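Local coordinates for protein glutamate--tRNA ligase (PDB 3AII) that probably attaches glutamate to tRNA in two steps, activating it with ATP to Glu-AMP and then transferring it to the tRNA acceptor end, at residues A[186-198]-A[229-241]. Residues are numbered along the deposited sequence; the frame is centred on the assembly and turned at random.
Sequences GGAYVCTCRPEEF and KEGSAVVRVKTDL. With ZN (zinc ion), chain D.
R236 and F198 give a worked example of how a cationic side chain can tie a helix to a sheet. The guanidinium lies flat on one face of the F198 ring, planes 11° apart, with R236 CZ 3.8 Å from the ring centroid in a cation-pi stack. An extended chain from CG to NE carries R236 to the ring, and a turn at the last torsion (chi4 -78°) lays the guanidinium flat on it. On the way, R236 CB sits over a face of the Y189 ring in a CH-pi contact, while K238 CG meets that ring's edge, 3.5 Å from Y189 CD1. C191 CB closes on the guanidinium edge. Replacing F198 by an alanine would strip away the aromatic platform and is likely to leave one guanidinium face without its stacking partner, held less firmly against turning. Beyond the two segments, D250 hydrogen-bonds the Y189 hydroxyl through OD2 and is the strongest polar partner of R236.

Behind these side chains, strands 188-191 and 234-237 pair antiparallel. R236 N donates to Y189 O at 2.9 Å, and C191 N to V234 O at 2.8 Å. On the other sheet face, A188 and V190 pack against V235, which also touches W222 of helix 215-224. The first torsion of C191 (chi1 -178°) swings SG opposite the backbone N, and C191 SG binds the zinc ion at 2.4 Å, as does C193 SG; C208 and C210 complete the site. Strand 188-191 edges a four-stranded antiparallel sheet within the catalytic domain of this class I synthetase, and its last residue, C191, is already a ligand of the four-cysteine zinc site.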
ATOM      1  N   GLY A 186       6.267 -19.915  36.491  1.00 17.95           N
ATOM      2  CA  GLY A 186       5.321 -19.143  37.288  1.00 19.94           C
ATOM      3  C   GLY A 186       4.890 -17.810  36.709  1.00 22.91           C
ATOM      4  O   GLY A 186       4.500 -16.898  37.440  1.00 21.13           O
ATOM      5  N   GLY A 187       4.941 -17.692  35.384  1.00 18.37           N
ATOM      6  CA  GLY A 187       4.644 -16.438  34.732  1.00 17.67           C
ATOM      7  C   GLY A 187       3.318 -16.398  34.007  1.00 16.81           C
ATOM      8  O   GLY A 187       2.984 -15.404  33.375  1.00 19.33           O
ATOM      9  N   ALA A 188       2.559 -17.481  34.112  1.00 15.35           N
ATOM     10  CA  ALA A 188       1.256 -17.538  33.477  1.00 15.60           C
ATOM     11  C   ALA A 188       0.375 -18.550  34.173  1.00 19.89           C
ATOM     12  O   ALA A 188       0.856 -19.378  34.947  1.00 19.27           O
ATOM     13  CB  ALA A 188       1.390 -17.880  31.996  1.00 15.55           C
ATOM     14  N   TYR A 189      -0.922 -18.463  33.906  1.00 17.51           N
ATOM     15  CA  TYR A 189      -1.877 -19.385  34.500  1.00 20.11           C
ATOM     16  C   TYR A 189      -3.061 -19.584  33.581  1.00 18.65           C
ATOM     17  O   TYR A 189      -3.308 -18.753  32.699  1.00 16.58           O
ATOM     18  CB  TYR A 189      -2.330 -18.887  35.881  1.00 19.64           C
ATOM     19  CG  TYR A 189      -2.993 -17.525  35.930  1.00 18.25           C
ATOM     20  CD1 TYR A 189      -2.244 -16.353  35.887  1.00 19.03           C
ATOM     21  CD2 TYR A 189      -4.372 -17.410  36.050  1.00 17.32           C
ATOM     22  CE1 TYR A 189      -2.851 -15.122  35.955  1.00 19.60           C
ATOM     23  CE2 TYR A 189      -4.983 -16.182  36.130  1.00 16.68           C
ATOM     24  CZ  TYR A 189      -4.233 -15.044  36.085  1.00 19.98           C
ATOM     25  OH  TYR A 189      -4.863 -13.819  36.153  1.00 22.74           O
ATOM     26  N   VAL A 190      -3.776 -20.696  33.764  1.00 19.20           N
ATOM     27  CA  VAL A 190      -4.995 -20.921  32.990  1.00 15.59           C
ATOM     28  C   VAL A 190      -6.210 -20.455  33.769  1.00 20.61           C
ATOM     29  O   VAL A 190      -6.521 -20.992  34.837  1.00 22.46           O
ATOM     30  CB  VAL A 190      -5.175 -22.377  32.600  1.00 16.25           C
ATOM     31  CG1 VAL A 190      -6.455 -22.525  31.765  1.00 19.51           C
ATOM     32  CG2 VAL A 190      -3.951 -22.867  31.818  1.00 19.09           C
ATOM     33  N   CYS A 191      -6.890 -19.456  33.223  1.00 17.92           N
ATOM     34  CA  CYS A 191      -8.028 -18.850  33.894  1.00 19.25           C
ATOM     35  C   CYS A 191      -9.325 -19.351  33.291  1.00 20.12           C
ATOM     36  O   CYS A 191      -9.570 -19.206  32.089  1.00 23.94           O
ATOM     37  CB  CYS A 191      -7.970 -17.336  33.785  1.00 19.34           C
ATOM     38  SG  CYS A 191      -9.321 -16.515  34.657  1.00 24.38           S
ATOM     39  N   THR A 192     -10.158 -19.927  34.154  1.00 25.72           N
ATOM     40  CA  THR A 192     -11.449 -20.471  33.761  1.00 32.38           C
ATOM     41  C   THR A 192     -12.597 -19.582  34.236  1.00 30.05           C
ATOM     42  O   THR A 192     -13.759 -19.969  34.140  1.00 31.55           O
ATOM     43  CB  THR A 192     -11.649 -21.878  34.360  1.00 32.91           C
ATOM     44  OG1 THR A 192     -11.355 -21.840  35.763  1.00 30.47           O
ATOM     45  CG2 THR A 192     -10.722 -22.888  33.687  1.00 31.61           C
ATOM     46  N   CYS A 193     -12.269 -18.400  34.756  1.00 26.44           N
ATOM     47  CA  CYS A 193     -13.277 -17.446  35.227  1.00 26.63           C
ATOM     48  C   CYS A 193     -14.143 -16.948  34.087  1.00 30.28           C
ATOM     49  O   CYS A 193     -13.695 -16.878  32.950  1.00 29.19           O
ATOM     50  CB  CYS A 193     -12.618 -16.230  35.888  1.00 31.30           C
ATOM     51  SG  CYS A 193     -11.762 -16.570  37.447  1.00 28.42           S
ATOM     52  N   ARG A 194     -15.381 -16.587  34.399  1.00 31.98           N
ATOM     53  CA  ARG A 194     -16.209 -15.875  33.439  1.00 28.75           C
ATOM     54  C   ARG A 194     -15.553 -14.518  33.224  1.00 30.02           C
ATOM     55  O   ARG A 194     -15.227 -13.828  34.189  1.00 28.02           O
ATOM     56  CB  ARG A 194     -17.629 -15.700  33.980  1.00 43.02           C
ATOM     57  CG  ARG A 194     -18.274 -16.998  34.445  1.00 58.94           C
ATOM     58  CD  ARG A 194     -18.451 -17.986  33.298  1.00 50.34           C
ATOM     59  NE  ARG A 194     -18.473 -19.369  33.772  1.00 87.58           N
ATOM     60  CZ  ARG A 194     -18.854 -20.413  33.039  1.00 82.54           C
ATOM     61  NH1 ARG A 194     -19.264 -20.237  31.790  1.00 67.76           N
ATOM     62  NH2 ARG A 194     -18.834 -21.635  33.559  1.00 44.92           N
ATOM     63  N   PRO A 195     -15.342 -14.138  31.959  1.00 25.76           N
ATOM     64  CA  PRO A 195     -14.620 -12.900  31.652  1.00 27.07           C
ATOM     65  C   PRO A 195     -15.081 -11.655  32.422  1.00 29.07           C
ATOM     66  O   PRO A 195     -14.224 -10.883  32.840  1.00 28.87           O
ATOM     67  CB  PRO A 195     -14.838 -12.739  30.150  1.00 29.31           C
ATOM     68  CG  PRO A 195     -14.918 -14.159  29.655  1.00 31.23           C
ATOM     69  CD  PRO A 195     -15.620 -14.929  30.745  1.00 30.33           C
ATOM     70  N   GLU A 196     -16.384 -11.449  32.600  1.00 29.68           N
ATOM     71  CA  GLU A 196     -16.855 -10.244  33.298  1.00 28.39           C
ATOM     72  C   GLU A 196     -16.556 -10.284  34.794  1.00 28.97           C
ATOM     73  O   GLU A 196     -16.283  -9.250  35.414  1.00 31.90           O
ATOM     74  CB  GLU A 196     -18.351 -10.012  33.063  1.00 29.88           C
ATOM     75  CG  GLU A 196     -18.692  -9.614  31.640  1.00 25.92           C
ATOM     76  CD  GLU A 196     -17.968  -8.359  31.197  1.00 35.71           C
ATOM     77  OE1 GLU A 196     -17.626  -8.274  30.004  1.00 32.68           O
ATOM     78  OE2 GLU A 196     -17.726  -7.468  32.039  1.00 48.68           O
ATOM     79  N   GLU A 197     -16.612 -11.477  35.375  1.00 29.99           N
ATOM     80  CA  GLU A 197     -16.283 -11.632  36.784  1.00 28.59           C
ATOM     81  C   GLU A 197     -14.783 -11.428  36.996  1.00 40.10           C
ATOM     82  O   GLU A 197     -14.365 -10.801  37.972  1.00 30.45           O
ATOM     83  CB  GLU A 197     -16.724 -13.000  37.305  1.00 32.19           C
ATOM     84  CG  GLU A 197     -17.175 -12.973  38.762  1.00 62.57           C
ATOM     85  CD  GLU A 197     -16.457 -13.994  39.624  1.00 80.28           C
ATOM     86  OE1 GLU A 197     -16.541 -15.204  39.314  1.00 90.57           O
ATOM     87  OE2 GLU A 197     -15.814 -13.589  40.616  1.00 62.77           O
ATOM     88  N   PHE A 198     -13.977 -11.943  36.070  1.00 28.90           N
ATOM     89  CA  PHE A 198     -12.540 -11.707  36.122  1.00 28.34           C
ATOM     90  C   PHE A 198     -12.224 -10.224  36.000  1.00 32.50           C
ATOM     91  O   PHE A 198     -11.360  -9.697  36.705  1.00 28.90           O
ATOM     92  CB  PHE A 198     -11.795 -12.474  35.016  1.00 28.33           C
ATOM     93  CG  PHE A 198     -10.307 -12.298  35.085  1.00 32.20           C
ATOM     94  CD1 PHE A 198      -9.681 -11.290  34.372  1.00 25.86           C
ATOM     95  CD2 PHE A 198      -9.543 -13.111  35.904  1.00 29.26           C
ATOM     96  CE1 PHE A 198      -8.315 -11.103  34.462  1.00 32.29           C
ATOM     97  CE2 PHE A 198      -8.174 -12.927  35.998  1.00 25.13           C
ATOM     98  CZ  PHE A 198      -7.562 -11.928  35.272  1.00 25.32           C
ATOM     99  N   LYS A 229     -14.333 -25.606  24.609  1.00 22.16           N
ATOM    100  CA  LYS A 229     -15.016 -24.811  23.601  1.00 19.00           C
ATOM    101  C   LYS A 229     -14.450 -23.398  23.473  1.00 16.54           C
ATOM    102  O   LYS A 229     -13.811 -22.883  24.383  1.00 21.13           O
ATOM    103  CB  LYS A 229     -16.516 -24.783  23.896  1.00 33.19           C
ATOM    104  CG  LYS A 229     -17.156 -26.164  23.818  1.00 34.47           C
ATOM    105  CD  LYS A 229     -18.609 -26.132  24.250  1.00 45.56           C
ATOM    106  CE  LYS A 229     -19.454 -25.381  23.243  1.00 46.59           C
ATOM    107  NZ  LYS A 229     -20.851 -25.199  23.728  1.00 60.20           N
ATOM    108  N   GLU A 230     -14.680 -22.792  22.315  1.00 17.86           N
ATOM    109  CA  GLU A 230     -14.236 -21.431  22.055  1.00 20.09           C
ATOM    110  C   GLU A 230     -14.674 -20.497  23.174  1.00 22.23           C
ATOM    111  O   GLU A 230     -15.824 -20.535  23.616  1.00 21.12           O
ATOM    112  CB  GLU A 230     -14.776 -20.951  20.705  1.00 21.01           C
ATOM    113  CG  GLU A 230     -14.460 -19.499  20.392  1.00 17.79           C
ATOM    114  CD  GLU A 230     -14.473 -19.199  18.899  1.00 24.41           C
ATOM    115  OE1 GLU A 230     -14.736 -20.109  18.089  1.00 21.74           O
ATOM    116  OE2 GLU A 230     -14.195 -18.047  18.530  1.00 23.67           O
ATOM    117  N   GLY A 231     -13.747 -19.674  23.653  1.00 21.84           N
ATOM    118  CA  GLY A 231     -14.054 -18.699  24.690  1.00 24.89           C
ATOM    119  C   GLY A 231     -14.188 -19.188  26.134  1.00 22.52           C
ATOM    120  O   GLY A 231     -14.457 -18.390  27.031  1.00 24.68           O
ATOM    121  N   SER A 232     -13.971 -20.477  26.386  1.00 19.94           N
ATOM    122  CA  SER A 232     -14.239 -21.046  27.708  1.00 23.67           C
ATOM    123  C   SER A 232     -13.086 -20.949  28.709  1.00 27.11           C
ATOM    124  O   SER A 232     -13.290 -21.107  29.908  1.00 25.50           O
ATOM    125  CB  SER A 232     -14.671 -22.511  27.591  1.00 26.58           C
ATOM    126  OG  SER A 232     -13.635 -23.298  27.029  1.00 26.63           O
ATOM    127  N   ALA A 233     -11.877 -20.720  28.218  1.00 24.35           N
ATOM    128  CA  ALA A 233     -10.719 -20.613  29.099  1.00 18.42           C
ATOM    129  C   ALA A 233      -9.631 -19.883  28.326  1.00 17.25           C
ATOM    130  O   ALA A 233      -9.579 -19.966  27.105  1.00 18.21           O
ATOM    131  CB  ALA A 233     -10.233 -22.001  29.517  1.00 19.84           C
ATOM    132  N   VAL A 234      -8.775 -19.167  29.045  1.00 17.24           N
ATOM    133  CA  VAL A 234      -7.644 -18.480  28.425  1.00 17.21           C
ATOM    134  C   VAL A 234      -6.391 -18.704  29.266  1.00 16.18           C
ATOM    135  O   VAL A 234      -6.474 -19.049  30.453  1.00 18.41           O
ATOM    136  CB  VAL A 234      -7.908 -16.969  28.280  1.00 18.47           C
ATOM    137  CG1 VAL A 234      -9.003 -16.731  27.240  1.00 18.27           C
ATOM    138  CG2 VAL A 234      -8.285 -16.362  29.629  1.00 17.59           C
ATOM    139  N   VAL A 235      -5.228 -18.553  28.645  1.00 15.75           N
ATOM    140  CA  VAL A 235      -3.996 -18.395  29.404  1.00 13.25           C
ATOM    141  C   VAL A 235      -3.732 -16.906  29.591  1.00 14.95           C
ATOM    142  O   VAL A 235      -3.823 -16.126  28.631  1.00 16.32           O
ATOM    143  CB  VAL A 235      -2.785 -19.049  28.681  1.00 13.76           C
ATOM    144  CG1 VAL A 235      -1.503 -18.872  29.501  1.00 12.84           C
ATOM    145  CG2 VAL A 235      -3.028 -20.529  28.448  1.00 15.17           C
ATOM    146  N   ARG A 236      -3.430 -16.518  30.828  1.00 14.51           N
ATOM    147  CA  ARG A 236      -3.103 -15.131  31.162  1.00 13.96           C
ATOM    148  C   ARG A 236      -1.672 -15.022  31.653  1.00 13.83           C
ATOM    149  O   ARG A 236      -1.206 -15.866  32.405  1.00 17.35           O
ATOM    150  CB  ARG A 236      -4.053 -14.614  32.247  1.00 18.59           C
ATOM    151  CG  ARG A 236      -5.481 -14.480  31.755  1.00 19.74           C
ATOM    152  CD  ARG A 236      -6.403 -13.948  32.851  1.00 24.35           C
ATOM    153  NE  ARG A 236      -7.748 -13.732  32.308  1.00 26.52           N
ATOM    154  CZ  ARG A 236      -8.092 -12.687  31.563  1.00 19.87           C
ATOM    155  NH1 ARG A 236      -7.209 -11.742  31.274  1.00 25.06           N
ATOM    156  NH2 ARG A 236      -9.332 -12.576  31.108  1.00 33.05           N
ATOM    157  N   VAL A 237      -0.973 -13.991  31.193  1.00 18.25           N
ATOM    158  CA  VAL A 237       0.383 -13.743  31.650  1.00 15.56           C
ATOM    159  C   VAL A 237       0.285 -13.027  32.991  1.00 20.12           C
ATOM    160  O   VAL A 237      -0.481 -12.084  33.125  1.00 23.92           O
ATOM    161  CB  VAL A 237       1.124 -12.856  30.655  1.00 17.66           C
ATOM    162  CG1 VAL A 237       2.531 -12.547  31.151  1.00 21.47           C
ATOM    163  CG2 VAL A 237       1.166 -13.534  29.279  1.00 17.99           C
ATOM    164  N   LYS A 238       1.054 -13.461  33.982  1.00 18.89           N
ATOM    165  CA  LYS A 238       1.032 -12.753  35.255  1.00 20.87           C
ATOM    166  C   LYS A 238       1.822 -11.464  35.107  1.00 24.05           C
ATOM    167  O   LYS A 238       3.009 -11.497  34.798  1.00 26.64           O
ATOM    168  CB  LYS A 238       1.622 -13.620  36.373  1.00 24.84           C
ATOM    169  CG  LYS A 238       0.815 -14.882  36.668  1.00 22.17           C
ATOM    170  CD  LYS A 238       1.364 -15.657  37.872  1.00 26.66           C
ATOM    171  CE  LYS A 238       0.560 -16.934  38.085  1.00 27.32           C
ATOM    172  NZ  LYS A 238       0.940 -17.696  39.331  1.00 30.85           N
ATOM    173  N   THR A 239       1.159 -10.326  35.301  1.00 23.74           N
ATOM    174  CA  THR A 239       1.850  -9.044  35.278  1.00 21.19           C
ATOM    175  C   THR A 239       1.687  -8.365  36.632  1.00 24.45           C
ATOM    176  O   THR A 239       2.143  -8.893  37.635  1.00 30.11           O
ATOM    177  CB  THR A 239       1.375  -8.149  34.125  1.00 27.50           C
ATOM    178  OG1 THR A 239       0.001  -7.791  34.316  1.00 23.65           O
ATOM    179  CG2 THR A 239       1.522  -8.904  32.801  1.00 20.34           C
ATOM    180  N   ASP A 240       1.046  -7.206  36.647  1.00 25.85           N
ATOM    181  CA  ASP A 240       0.800  -6.463  37.877  1.00 29.36           C
ATOM    182  C   ASP A 240      -0.686  -6.158  37.919  1.00 30.87           C
ATOM    183  O   ASP A 240      -1.187  -5.429  37.070  1.00 29.78           O
ATOM    184  CB  ASP A 240       1.610  -5.164  37.867  1.00 32.60           C
ATOM    185  CG  ASP A 240       1.170  -4.180  38.942  1.00 40.79           C
ATOM    186  OD1 ASP A 240       0.443  -4.582  39.872  1.00 42.02           O
ATOM    187  OD2 ASP A 240       1.557  -2.994  38.855  1.00 53.57           O
ATOM    188  N   LEU A 241      -1.398  -6.727  38.890  1.00 27.95           N
ATOM    189  CA  LEU A 241      -2.840  -6.501  38.967  1.00 35.05           C
ATOM    190  C   LEU A 241      -3.172  -5.064  39.363  1.00 38.18           C
ATOM    191  O   LEU A 241      -4.318  -4.634  39.260  1.00 30.93           O
ATOM    192  CB  LEU A 241      -3.519  -7.483  39.919  1.00 33.85           C
ATOM    193  CG  LEU A 241      -3.651  -8.936  39.465  1.00 27.00           C
ATOM    194  CD1 LEU A 241      -4.425  -9.728  40.499  1.00 32.06           C
ATOM    195  CD2 LEU A 241      -4.326  -9.029  38.106  1.00 40.64           C
TER
HETATM  196 ZN    ZN D1001      -9.488 -17.026  36.947  1.00 27.33          ZN
HETATM  197  O   HOH W   1       3.922 -17.030  40.164  1.00 37.67           O
HETATM  198  O   HOH W   2       2.100 -19.655  37.296  1.00 28.63           O